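Local coordinates for nine-heme cytochrome C (Desulfovibrio desulfuricans, PDB 1OFW), which carries nine c-type hemes and may form part of a transmembrane redox complex that passes electrons to the cytoplasm for sulfate reduction, at residues A1-T6 against P11-M16; V169-P174 against S203-I208; I183-D188 against P257-A262. All blocks are in the same frame, centred on the assembly; numbering follows the deposited sequence.

Contact 1 of 3, residues A1-T6 against P11-M16. With HEC (heme c), chain C.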
loop_
_atom_site.group_PDB
_atom_site.type_symbol
_atom_site.label_atom_id
_atom_site.label_comp_id
_atom_site.label_asym_id
_atom_site.label_seq_id
_atom_site.Cartn_x
_atom_site.Cartn_y
_atom_site.Cartn_z
ATOM N N ALA A 1 22.216 -16.408 5.776
ATOM C CA ALA A 1 23.438 -15.598 5.764
ATOM C C ALA A 1 23.608 -14.916 4.413
ATOM O O ALA A 1 23.419 -13.695 4.294
ATOM C CB ALA A 1 24.634 -16.455 6.148
ATOM N N ALA A 2 23.958 -15.651 3.355
ATOM C CA ALA A 2 23.903 -15.001 2.038
ATOM C C ALA A 2 22.482 -15.198 1.508
ATOM O O ALA A 2 21.964 -16.314 1.673
ATOM C CB ALA A 2 24.931 -15.560 1.089
ATOM N N LEU A 3 21.888 -14.177 0.909
ATOM C CA LEU A 3 20.540 -14.305 0.360
ATOM C C LEU A 3 20.536 -15.275 -0.804
ATOM O O LEU A 3 21.566 -15.594 -1.412
ATOM C CB LEU A 3 20.006 -12.944 -0.069
ATOM C CG LEU A 3 20.026 -11.810 0.964
ATOM C CD1 LEU A 3 19.714 -10.474 0.314
ATOM C CD2 LEU A 3 19.032 -12.030 2.096
ATOM N N GLU A 4 19.367 -15.795 -1.167
ATOM C CA GLU A 4 19.246 -16.662 -2.317
ATOM C C GLU A 4 19.572 -15.959 -3.622
ATOM O O GLU A 4 19.110 -14.840 -3.856
ATOM C CB GLU A 4 17.817 -17.198 -2.363
ATOM C CG GLU A 4 17.397 -18.012 -3.556
ATOM C CD GLU A 4 15.894 -18.343 -3.560
ATOM O OE1 GLU A 4 15.229 -18.188 -2.519
ATOM O OE2 GLU A 4 15.348 -18.753 -4.611
ATOM N N PRO A 5 20.370 -16.560 -4.496
ATOM C CA PRO A 5 20.750 -15.908 -5.771
ATOM C C PRO A 5 19.571 -15.829 -6.716
ATOM O O PRO A 5 18.678 -16.681 -6.744
ATOM C CB PRO A 5 21.864 -16.779 -6.325
ATOM C CG PRO A 5 21.875 -18.011 -5.503
ATOM C CD PRO A 5 20.978 -17.889 -4.318
ATOM N N THR A 6 19.529 -14.770 -7.526
ATOM C CA THR A 6 18.515 -14.639 -8.555
ATOM C C THR A 6 18.827 -15.450 -9.811
ATOM O O THR A 6 19.994 -15.666 -10.170
ATOM C CB THR A 6 18.400 -13.184 -9.040
ATOM O OG1 THR A 6 19.666 -12.803 -9.642
ATOM C CG2 THR A 6 18.074 -12.246 -7.894
ATOM N N PRO A 11 21.353 -8.437 -8.323
ATOM C CA PRO A 11 21.576 -8.759 -6.928
ATOM C C PRO A 11 20.237 -9.148 -6.293
ATOM O O PRO A 11 19.191 -8.703 -6.738
ATOM C CB PRO A 11 22.145 -7.476 -6.351
ATOM C CG PRO A 11 22.626 -6.707 -7.534
ATOM C CD PRO A 11 21.644 -7.036 -8.634
ATOM N N SER A 12 20.324 -10.031 -5.334
ATOM C CA SER A 12 19.127 -10.565 -4.691
ATOM C C SER A 12 18.368 -9.451 -4.020
ATOM O O SER A 12 17.136 -9.379 -4.103
ATOM C CB SER A 12 19.549 -11.647 -3.679
ATOM O OG SER A 12 18.392 -12.341 -3.193
ATOM N N ALA A 13 19.117 -8.611 -3.331
ATOM C CA ALA A 13 18.599 -7.398 -2.705
ATOM C C ALA A 13 19.596 -6.263 -2.943
ATOM O O ALA A 13 20.787 -6.542 -2.985
ATOM C CB ALA A 13 18.321 -7.605 -1.229
ATOM N N ILE A 14 19.111 -5.053 -3.118
ATOM C CA ILE A 14 19.820 -3.920 -3.658
ATOM C C ILE A 14 19.551 -2.686 -2.806
ATOM O O ILE A 14 18.377 -2.351 -2.692
ATOM C CB ILE A 14 19.345 -3.612 -5.118
ATOM C CG1 ILE A 14 19.537 -4.777 -6.083
ATOM C CG2 ILE A 14 19.961 -2.319 -5.640
ATOM C CD1 ILE A 14 18.763 -4.730 -7.392
ATOM N N VAL A 15 20.558 -2.014 -2.292
ATOM C CA VAL A 15 20.343 -0.684 -1.711
ATOM C C VAL A 15 20.305 0.360 -2.843
ATOM O O VAL A 15 21.246 0.451 -3.641
ATOM C CB VAL A 15 21.410 -0.264 -0.712
ATOM C CG1 VAL A 15 20.963 0.996 0.008
ATOM C CG2 VAL A 15 21.694 -1.370 0.309
ATOM N N MET A 16 19.239 1.137 -2.910
ATOM C CA MET A 16 19.012 2.216 -3.837
ATOM C C MET A 16 19.178 3.554 -3.142
ATOM O O MET A 16 18.538 3.892 -2.146
ATOM C CB MET A 16 17.609 2.120 -4.447
ATOM C CG MET A 16 17.353 0.782 -5.141
ATOM S SD MET A 16 15.669 0.585 -5.723
ATOM C CE MET A 16 15.624 1.787 -7.043
HETATM FE FE HEC C . 15.680 -5.655 -12.384
HETATM C CHA HEC C . 18.140 -3.842 -10.891
HETATM C CHB HEC C . 18.001 -7.292 -14.301
HETATM C CHC HEC C . 13.277 -7.801 -13.456
HETATM C CHD HEC C . 13.302 -3.695 -10.901
HETATM N NA HEC C . 17.653 -5.572 -12.565
HETATM C C1A HEC C . 18.509 -4.781 -11.832
HETATM C C2A HEC C . 19.881 -5.054 -12.247
HETATM C C3A HEC C . 19.833 -5.996 -13.196
HETATM C C4A HEC C . 18.445 -6.339 -13.413
HETATM C CMA HEC C . 20.974 -6.673 -13.986
HETATM C CAA HEC C . 21.136 -4.338 -11.704
HETATM C CBA HEC C . 21.404 -3.161 -12.672
HETATM C CGA HEC C . 22.438 -2.147 -12.262
HETATM O O1A HEC C . 22.688 -1.916 -11.062
HETATM O O2A HEC C . 23.029 -1.560 -13.211
HETATM N NB HEC C . 15.644 -7.187 -13.660
HETATM C C1B HEC C . 16.703 -7.725 -14.391
HETATM C C2B HEC C . 16.210 -8.802 -15.231
HETATM C C3B HEC C . 14.909 -8.990 -14.951
HETATM C C4B HEC C . 14.558 -7.963 -13.963
HETATM C CMB HEC C . 17.100 -9.572 -16.237
HETATM C CAB HEC C . 13.911 -10.016 -15.475
HETATM C CBB HEC C . 14.323 -11.460 -15.160
HETATM N NC HEC C . 13.701 -5.721 -12.217
HETATM C C1C HEC C . 12.889 -6.691 -12.726
HETATM C C2C HEC C . 11.516 -6.403 -12.396
HETATM C C3C HEC C . 11.503 -5.241 -11.722
HETATM C C4C HEC C . 12.868 -4.805 -11.583
HETATM C CMC HEC C . 10.317 -7.272 -12.832
HETATM C CAC HEC C . 10.317 -4.406 -11.229
HETATM C CBC HEC C . 9.346 -5.145 -10.302
HETATM N ND HEC C . 15.710 -4.059 -11.194
HETATM C C1D HEC C . 14.627 -3.381 -10.666
HETATM C C2D HEC C . 15.082 -2.331 -9.807
HETATM C C3D HEC C . 16.423 -2.411 -9.725
HETATM C C4D HEC C . 16.820 -3.484 -10.634
HETATM C CMD HEC C . 14.109 -1.340 -9.103
HETATM C CAD HEC C . 17.382 -1.588 -8.864
HETATM C CBD HEC C . 18.089 -0.459 -9.646
HETATM C CGD HEC C . 19.077 0.273 -8.695
HETATM O O1D HEC C . 18.940 1.511 -8.665
HETATM O O2D HEC C . 19.933 -0.351 -8.049
#
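S12 and L3 carry the meeting between the N-terminal arm and residues 11-16, which lead into strand 13-16. The hydroxyl of S12 is the polar anchor: OG donates to the backbone carbonyl O of E4 over 2.7 Å, at a C=O...OG angle of 154° and 16° off the carbonyl plane. With OG opposite its own N (chi1 -171°), beside the carbonyl carbon, the S12 hydroxyl meets E4 O. Next to that bond, L3 CB lies 3.6 Å from S12 OG, and the CD1 branch of L3 reaches A13 CB at 3.5 Å, the closest apolar approach here. Further along the arm, T6 lays its methyl CG2 3.8 Å from S12 CA, while its OG1, wedged between N and the carbonyl carbon, bonds to G9 N and A10 O among the residues between the two segments.

Around this first shell, helix 37-43 receives E4 and S12 on L38, and the E4 carboxylate forms a salt bridge with K42. Helix 152-164 lies against A13 through A159 and V163. Strand 13-16 pairs antiparallel with strand 33-36 and lines a heme c pocket: I14 CG2 stands an unusually short 3.1 Å from the heme propionate oxygen O2D, I14 CD1 lies 3.7 Å from the heme carbon CHA, and M16 CE is 3.7 Å from heme O1D. A hydroxyl-to-carbonyl bond and aliphatic contacts thus fasten the arm, and the E4 charge is met by K42; the apolar carbon of I14 and M16 beside the propionate would probably disfavour its charge unless other groups compensate.

Contact 2 of 3, residues V169-P174 against S203-I208; sequences VEPVSP and SLMERI. With HEC (heme c), chain J.
M205 alone of its segment meets the proline-rich loop 169-174, gripping P171 and P174, while S203, L204 and R207 turn to a heme c. S203 comes first: its hydroxyl OG donates to heme propionate oxygen O1D over a short 2.5 Å. L204 follows with CD1 3.7 Å from the heme side-chain carbon CBC. M205 then points toward the loop. Its chain is extended up to SD and bends only at the last torsion (chi3 67°), which brings the methyl CE at a slant across P171, 3.5 Å from P171 CG, and within 3.8 Å of the V172 carbonyl O. P174 and M205 instead reach toward each other, P174 CG meeting SD at 3.8 Å; L224 touches the methionine as well. R207 swings back to the heme, its NH1 meeting propionate O2D at 3.2 Å almost straight (163°), with the oxygen at the edge of the guanidinium and in its plane. I208 N bonds to M205 O at 3.2 Å, and the I208 side chain touches H218, an axial ligand of heme 4. The loop is thus held by sulfur, methyl and proline carbons, whereas S203 and R207 both give polar bonds to one propionate, whose negative charge R207 would be expected to stabilise.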
loop_
_atom_site.group_PDB
_atom_site.type_symbol
_atom_site.label_atom_id
_atom_site.label_comp_id
_atom_site.label_asym_id
_atom_site.label_seq_id
_atom_site.Cartn_x
_atom_site.Cartn_y
_atom_site.Cartn_z
ATOM N N VAL A 169 4.470 -7.121 10.612
ATOM C CA VAL A 169 3.619 -6.861 11.782
ATOM C C VAL A 169 2.407 -7.768 11.715
ATOM O O VAL A 169 1.802 -7.813 10.652
ATOM C CB VAL A 169 3.226 -5.375 11.806
ATOM C CG1 VAL A 169 2.403 -4.972 13.022
ATOM C CG2 VAL A 169 4.500 -4.536 11.743
ATOM N N GLU A 170 2.077 -8.472 12.772
ATOM C CA GLU A 170 0.939 -9.389 12.792
ATOM C C GLU A 170 -0.347 -8.586 12.973
ATOM O O GLU A 170 -0.396 -7.790 13.880
ATOM C CB GLU A 170 1.071 -10.419 13.924
ATOM C CG GLU A 170 1.597 -11.775 13.490
ATOM C CD GLU A 170 1.167 -12.081 12.064
ATOM O OE1 GLU A 170 1.918 -11.711 11.136
ATOM O OE2 GLU A 170 0.085 -12.673 11.856
ATOM N N PRO A 171 -1.352 -8.759 12.146
ATOM C CA PRO A 171 -2.625 -8.050 12.350
ATOM C C PRO A 171 -3.325 -8.578 13.595
ATOM O O PRO A 171 -3.207 -9.747 13.964
ATOM C CB PRO A 171 -3.440 -8.436 11.124
ATOM C CG PRO A 171 -2.848 -9.732 10.687
ATOM C CD PRO A 171 -1.366 -9.607 10.957
ATOM N N VAL A 172 -4.038 -7.701 14.292
ATOM C CA VAL A 172 -4.723 -8.203 15.474
ATOM C C VAL A 172 -5.746 -9.212 15.011
ATOM O O VAL A 172 -6.316 -9.242 13.948
ATOM C CB VAL A 172 -5.457 -7.127 16.287
ATOM C CG1 VAL A 172 -4.521 -6.135 16.953
ATOM C CG2 VAL A 172 -6.431 -6.364 15.399
ATOM N N SER A 173 -6.007 -10.114 15.976
ATOM C CA SER A 173 -7.024 -11.145 15.759
ATOM C C SER A 173 -8.424 -10.584 15.677
ATOM O O SER A 173 -8.739 -9.725 16.504
ATOM C CB SER A 173 -6.882 -12.054 16.988
ATOM O OG SER A 173 -7.704 -13.173 16.866
ATOM N N PRO A 174 -9.229 -11.066 14.753
ATOM C CA PRO A 174 -10.635 -10.636 14.723
ATOM C C PRO A 174 -11.441 -10.920 15.980
ATOM O O PRO A 174 -12.510 -10.375 16.234
ATOM C CB PRO A 174 -11.236 -11.492 13.598
ATOM C CG PRO A 174 -10.048 -11.725 12.685
ATOM C CD PRO A 174 -8.912 -11.996 13.651
ATOM N N SER A 203 -12.832 -13.307 6.887
ATOM C CA SER A 203 -12.857 -13.649 5.482
ATOM C C SER A 203 -11.887 -12.798 4.675
ATOM O O SER A 203 -11.153 -13.275 3.816
ATOM C CB SER A 203 -14.272 -13.430 4.963
ATOM O OG SER A 203 -14.381 -13.774 3.581
ATOM N N LEU A 204 -11.901 -11.492 4.967
ATOM C CA LEU A 204 -11.045 -10.554 4.255
ATOM C C LEU A 204 -9.578 -10.833 4.554
ATOM O O LEU A 204 -8.747 -10.800 3.644
ATOM C CB LEU A 204 -11.421 -9.104 4.610
ATOM C CG LEU A 204 -12.802 -8.685 4.073
ATOM C CD1 LEU A 204 -13.335 -7.468 4.778
ATOM C CD2 LEU A 204 -12.785 -8.465 2.552
ATOM N N MET A 205 -9.244 -11.119 5.790
ATOM C CA MET A 205 -7.869 -11.438 6.178
ATOM C C MET A 205 -7.409 -12.778 5.623
ATOM O O MET A 205 -6.240 -12.965 5.254
ATOM C CB MET A 205 -7.780 -11.477 7.709
ATOM C CG MET A 205 -7.798 -10.101 8.330
ATOM S SD MET A 205 -7.856 -10.055 10.119
ATOM C CE MET A 205 -6.242 -10.742 10.486
ATOM N N GLU A 206 -8.304 -13.769 5.553
ATOM C CA GLU A 206 -7.883 -15.109 5.109
ATOM C C GLU A 206 -7.356 -15.065 3.685
ATOM O O GLU A 206 -6.372 -15.745 3.371
ATOM C CB GLU A 206 -9.062 -16.076 5.262
ATOM C CG GLU A 206 -8.903 -17.393 4.500
ATOM C CD GLU A 206 -7.922 -18.297 5.227
ATOM O OE1 GLU A 206 -7.660 -17.998 6.411
ATOM O OE2 GLU A 206 -7.440 -19.269 4.605
ATOM N N ARG A 207 -7.987 -14.277 2.830
ATOM C CA ARG A 207 -7.671 -14.212 1.418
ATOM C C ARG A 207 -6.320 -13.522 1.128
ATOM O O ARG A 207 -5.828 -13.634 -0.017
ATOM C CB ARG A 207 -8.729 -13.457 0.635
ATOM C CG ARG A 207 -9.835 -14.308 0.032
ATOM C CD ARG A 207 -10.854 -13.387 -0.694
ATOM N NE ARG A 207 -11.688 -12.860 0.371
ATOM C CZ ARG A 207 -12.977 -12.980 0.601
ATOM N NH1 ARG A 207 -13.831 -13.633 -0.168
ATOM N NH2 ARG A 207 -13.426 -12.371 1.693
ATOM N N ILE A 208 -5.770 -12.816 2.115
ATOM C CA ILE A 208 -4.498 -12.123 1.919
ATOM C C ILE A 208 -3.425 -12.547 2.892
ATOM O O ILE A 208 -2.398 -11.892 3.061
ATOM C CB ILE A 208 -4.722 -10.605 2.069
ATOM C CG1 ILE A 208 -5.155 -10.155 3.431
ATOM C CG2 ILE A 208 -5.738 -10.158 1.020
ATOM C CD1 ILE A 208 -4.993 -8.679 3.707
HETATM FE FE HEC J . -20.390 -7.425 3.372
HETATM C CHA HEC J . -21.122 -10.543 2.263
HETATM C CHB HEC J . -23.538 -7.138 4.695
HETATM C CHC HEC J . -19.647 -4.305 4.495
HETATM C CHD HEC J . -17.219 -7.700 2.059
HETATM N NA HEC J . -22.012 -8.590 3.463
HETATM C C1A HEC J . -22.124 -9.880 2.945
HETATM C C2A HEC J . -23.438 -10.403 3.236
HETATM C C3A HEC J . -24.115 -9.449 3.890
HETATM C C4A HEC J . -23.225 -8.322 4.054
HETATM C CMA HEC J . -25.559 -9.413 4.413
HETATM C CAA HEC J . -23.886 -11.818 2.849
HETATM C CBA HEC J . -23.641 -12.815 3.991
HETATM C CGA HEC J . -22.731 -12.481 5.142
HETATM O O1A HEC J . -21.551 -12.903 5.013
HETATM O O2A HEC J . -23.110 -11.860 6.181
HETATM N NB HEC J . -21.401 -6.004 4.323
HETATM C C1B HEC J . -22.695 -6.067 4.848
HETATM C C2B HEC J . -23.005 -4.837 5.546
HETATM C C3B HEC J . -21.916 -4.039 5.494
HETATM C C4B HEC J . -20.918 -4.774 4.740
HETATM C CMB HEC J . -24.363 -4.576 6.194
HETATM C CAB HEC J . -21.695 -2.645 6.061
HETATM C CBB HEC J . -22.143 -2.479 7.531
HETATM N NC HEC J . -18.778 -6.249 3.236
HETATM C C1C HEC J . -18.682 -4.987 3.781
HETATM C C2C HEC J . -17.384 -4.385 3.468
HETATM C C3C HEC J . -16.696 -5.348 2.837
HETATM C C4C HEC J . -17.547 -6.500 2.678
HETATM C CMC HEC J . -17.042 -2.925 3.813
HETATM C CAC HEC J . -15.274 -5.356 2.227
HETATM C CBC HEC J . -14.262 -4.449 2.924
HETATM N ND HEC J . -19.379 -8.842 2.387
HETATM C C1D HEC J . -18.070 -8.774 1.931
HETATM C C2D HEC J . -17.725 -10.014 1.262
HETATM C C3D HEC J . -18.816 -10.802 1.296
HETATM C C4D HEC J . -19.846 -10.095 2.013
HETATM C CMD HEC J . -16.357 -10.310 0.617
HETATM C CAD HEC J . -18.919 -12.197 0.642
HETATM C CBD HEC J . -18.770 -13.259 1.747
HETATM C CGD HEC J . -17.307 -13.580 1.985
HETATM O O1D HEC J . -16.788 -13.180 3.051
HETATM O O2D HEC J . -16.716 -14.206 1.079
#

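Contact 3 of 3, residues I183-D188 against P257-A262; sequences IDALAD and PNLMAA. With HEC (heme c), chain K.
A185 and L186, the middle of a type I beta turn from D184 to A187, pack on the first turn of helix 259-273. The turn follows strand 181-183 of a two-stranded antiparallel sheet and cradles a heme c propionate. I183, at the strand end, places CG2 3.7 Å from heme oxygen O2D. D184 opens the turn, its O accepting from A187 N at 3.2 Å. A185 turns CB onto L259 CD2, 3.8 Å away. L186 works in two directions: its N donates to heme O2D at 3.0 Å (154°), and its side chain, CG anti to the carbonyl carbon (chi1 -58°), slants across L259, with CD2 near L259 CD2 and CD1 lodged 3.5 Å from M260 N. D188, just past the turn, gives its N to O2A of the other propionate at 2.9 Å. Both propionates are therefore met by backbone N-H groups, and K189 N and Y190 N also bond to the heme. On the helix side N258 is the N-cap, its OD1 accepting from A261 N. M260 leads its end away from the turn and onto the same heme, where SD lies over the outer rim of one pyrrole, 3.6 Å from heme C3A.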
loop_
_atom_site.group_PDB
_atom_site.type_symbol
_atom_site.label_atom_id
_atom_site.label_comp_id
_atom_site.label_asym_id
_atom_site.label_seq_id
_atom_site.Cartn_x
_atom_site.Cartn_y
_atom_site.Cartn_z
ATOM N N ILE A 183 -26.606 -2.925 13.952
ATOM C CA ILE A 183 -26.557 -1.540 13.529
ATOM C C ILE A 183 -27.985 -1.007 13.479
ATOM O O ILE A 183 -28.740 -1.282 12.543
ATOM C CB ILE A 183 -25.868 -1.391 12.145
ATOM C CG1 ILE A 183 -24.478 -2.031 12.148
ATOM C CG2 ILE A 183 -25.823 0.055 11.711
ATOM C CD1 ILE A 183 -23.761 -1.981 10.838
ATOM N N ASP A 184 -28.351 -0.270 14.523
ATOM C CA ASP A 184 -29.725 0.152 14.714
ATOM C C ASP A 184 -29.863 1.670 14.869
ATOM O O ASP A 184 -30.982 2.057 15.210
ATOM C CB ASP A 184 -30.350 -0.577 15.906
ATOM C CG ASP A 184 -29.616 -0.355 17.195
ATOM O OD1 ASP A 184 -28.684 0.457 17.258
ATOM O OD2 ASP A 184 -29.975 -1.050 18.186
ATOM N N ALA A 185 -28.852 2.453 14.572
ATOM C CA ALA A 185 -28.852 3.899 14.776
ATOM C C ALA A 185 -30.063 4.561 14.118
ATOM O O ALA A 185 -30.620 5.534 14.638
ATOM C CB ALA A 185 -27.574 4.514 14.232
ATOM N N LEU A 186 -30.453 4.028 12.958
ATOM C CA LEU A 186 -31.451 4.654 12.097
ATOM C C LEU A 186 -32.737 3.860 12.028
ATOM O O LEU A 186 -33.607 4.276 11.231
ATOM C CB LEU A 186 -30.866 4.806 10.677
ATOM C CG LEU A 186 -29.576 5.628 10.573
ATOM C CD1 LEU A 186 -28.960 5.528 9.190
ATOM C CD2 LEU A 186 -29.826 7.072 10.967
ATOM N N ALA A 187 -32.912 2.798 12.779
ATOM C CA ALA A 187 -33.937 1.808 12.469
ATOM C C ALA A 187 -35.329 2.423 12.429
ATOM O O ALA A 187 -35.724 3.120 13.348
ATOM C CB ALA A 187 -33.911 0.634 13.430
ATOM N N ASP A 188 -36.036 2.174 11.354
ATOM C CA ASP A 188 -37.347 2.787 11.090
ATOM C C ASP A 188 -38.071 1.951 10.050
ATOM O O ASP A 188 -38.921 1.144 10.405
ATOM C CB ASP A 188 -37.220 4.228 10.651
ATOM C CG ASP A 188 -38.539 4.885 10.264
ATOM O OD1 ASP A 188 -39.612 4.258 10.378
ATOM O OD2 ASP A 188 -38.468 6.028 9.783
ATOM N N PRO A 257 -20.913 12.143 3.880
ATOM C CA PRO A 257 -22.283 11.656 3.694
ATOM C C PRO A 257 -23.048 11.624 4.993
ATOM O O PRO A 257 -22.495 11.491 6.089
ATOM C CB PRO A 257 -22.105 10.207 3.226
ATOM C CG PRO A 257 -20.682 10.071 2.829
ATOM C CD PRO A 257 -19.902 11.138 3.512
ATOM N N ASN A 258 -24.383 11.767 4.920
ATOM C CA ASN A 258 -25.190 11.511 6.101
ATOM C C ASN A 258 -25.102 10.046 6.474
ATOM O O ASN A 258 -24.554 9.242 5.721
ATOM C CB ASN A 258 -26.623 11.986 5.903
ATOM C CG ASN A 258 -27.580 11.104 5.166
ATOM O OD1 ASN A 258 -27.268 10.169 4.444
ATOM N ND2 ASN A 258 -28.871 11.392 5.394
ATOM N N LEU A 259 -25.584 9.713 7.651
ATOM C CA LEU A 259 -25.286 8.383 8.190
ATOM C C LEU A 259 -25.862 7.281 7.336
ATOM O O LEU A 259 -25.168 6.272 7.130
ATOM C CB LEU A 259 -25.762 8.277 9.630
ATOM C CG LEU A 259 -25.488 6.996 10.379
ATOM C CD1 LEU A 259 -23.973 6.721 10.461
ATOM C CD2 LEU A 259 -26.040 6.973 11.802
ATOM N N MET A 260 -27.099 7.340 6.857
ATOM C CA MET A 260 -27.569 6.275 5.968
ATOM C C MET A 260 -26.676 6.086 4.744
ATOM O O MET A 260 -26.321 4.978 4.343
ATOM C CB MET A 260 -28.988 6.595 5.462
ATOM C CG MET A 260 -29.564 5.469 4.626
ATOM S SD MET A 260 -31.211 5.894 4.038
ATOM C CE MET A 260 -30.757 7.226 2.919
ATOM N N ALA A 261 -26.304 7.171 4.098
ATOM C CA ALA A 261 -25.507 7.102 2.895
ATOM C C ALA A 261 -24.095 6.614 3.248
ATOM O O ALA A 261 -23.440 5.942 2.455
ATOM C CB ALA A 261 -25.462 8.455 2.164
ATOM N N ALA A 262 -23.604 6.969 4.420
ATOM C CA ALA A 262 -22.291 6.499 4.862
ATOM C C ALA A 262 -22.269 4.968 4.937
ATOM O O ALA A 262 -21.352 4.325 4.405
ATOM C CB ALA A 262 -21.927 7.142 6.181
HETATM FE FE HEC K . -29.983 0.078 3.693
HETATM C CHA HEC K . -30.110 1.785 6.614
HETATM C CHB HEC K . -32.834 1.721 2.586
HETATM C CHC HEC K . -29.873 -1.626 0.702
HETATM C CHD HEC K . -27.181 -1.515 4.711
HETATM N NA HEC K . -31.182 1.493 4.403
HETATM C C1A HEC K . -31.096 2.043 5.688
HETATM C C2A HEC K . -32.214 2.935 5.918
HETATM C C3A HEC K . -32.993 2.871 4.827
HETATM C C4A HEC K . -32.350 2.012 3.858
HETATM C CMA HEC K . -34.356 3.539 4.602
HETATM C CAA HEC K . -32.454 3.764 7.197
HETATM C CBA HEC K . -32.859 2.820 8.356
HETATM C CGA HEC K . -34.311 2.414 8.397
HETATM O O1A HEC K . -35.163 3.166 7.876
HETATM O O2A HEC K . -34.542 1.326 8.967
HETATM N NB HEC K . -31.145 -0.003 2.068
HETATM C C1B HEC K . -32.283 0.740 1.796
HETATM C C2B HEC K . -32.839 0.317 0.508
HETATM C C3B HEC K . -32.005 -0.594 -0.009
HETATM C C4B HEC K . -30.924 -0.762 0.935
HETATM C CMB HEC K . -34.155 0.865 -0.064
HETATM C CAB HEC K . -32.097 -1.353 -1.332
HETATM C CBB HEC K . -31.850 -0.345 -2.499
HETATM N NC HEC K . -28.821 -1.315 2.864
HETATM C C1C HEC K . -28.894 -1.922 1.631
HETATM C C2C HEC K . -27.866 -2.924 1.509
HETATM C C3C HEC K . -27.148 -2.925 2.666
HETATM C C4C HEC K . -27.715 -1.873 3.496
HETATM C CMC HEC K . -27.670 -3.858 0.311
HETATM C CAC HEC K . -26.041 -3.875 3.084
HETATM C CBC HEC K . -24.884 -4.047 2.069
HETATM N ND HEC K . -28.787 0.209 5.267
HETATM C C1D HEC K . -27.704 -0.597 5.578
HETATM C C2D HEC K . -27.248 -0.313 6.918
HETATM C C3D HEC K . -28.082 0.580 7.453
HETATM C C4D HEC K . -29.054 0.919 6.438
HETATM C CMD HEC K . -25.996 -0.980 7.536
HETATM C CAD HEC K . -28.137 1.184 8.884
HETATM C CBD HEC K . -29.282 0.421 9.649
HETATM C CGD HEC K . -29.744 1.174 10.905
HETATM O O1D HEC K . -30.927 0.912 11.323
HETATM O O2D HEC K . -28.952 1.972 11.430
#

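Contacts 1 and 2 are surface contacts, whereas contact 3 is partly buried. They share no element: contact 1 joins the N-terminal arm to strand 13-16, contact 2 a loop to helix 197-206, and contact 3 the turn after strand 181-183 to helix 259-273. Only contact 1 has a hydrogen bond between its own segments; contact 2 meets through methionine sulfur and carbon, contact 3 through aliphatic carbon. Each also touches a propionate, by aliphatic carbon in contact 1, side-chain donors in contact 2 and backbone N-H in contact 3. Contacts 1 and 3 lie on opposite sides of the chain's centre, their own centres 52 Å apart, while the segments of contacts 2 and 3 alternate along the sequence.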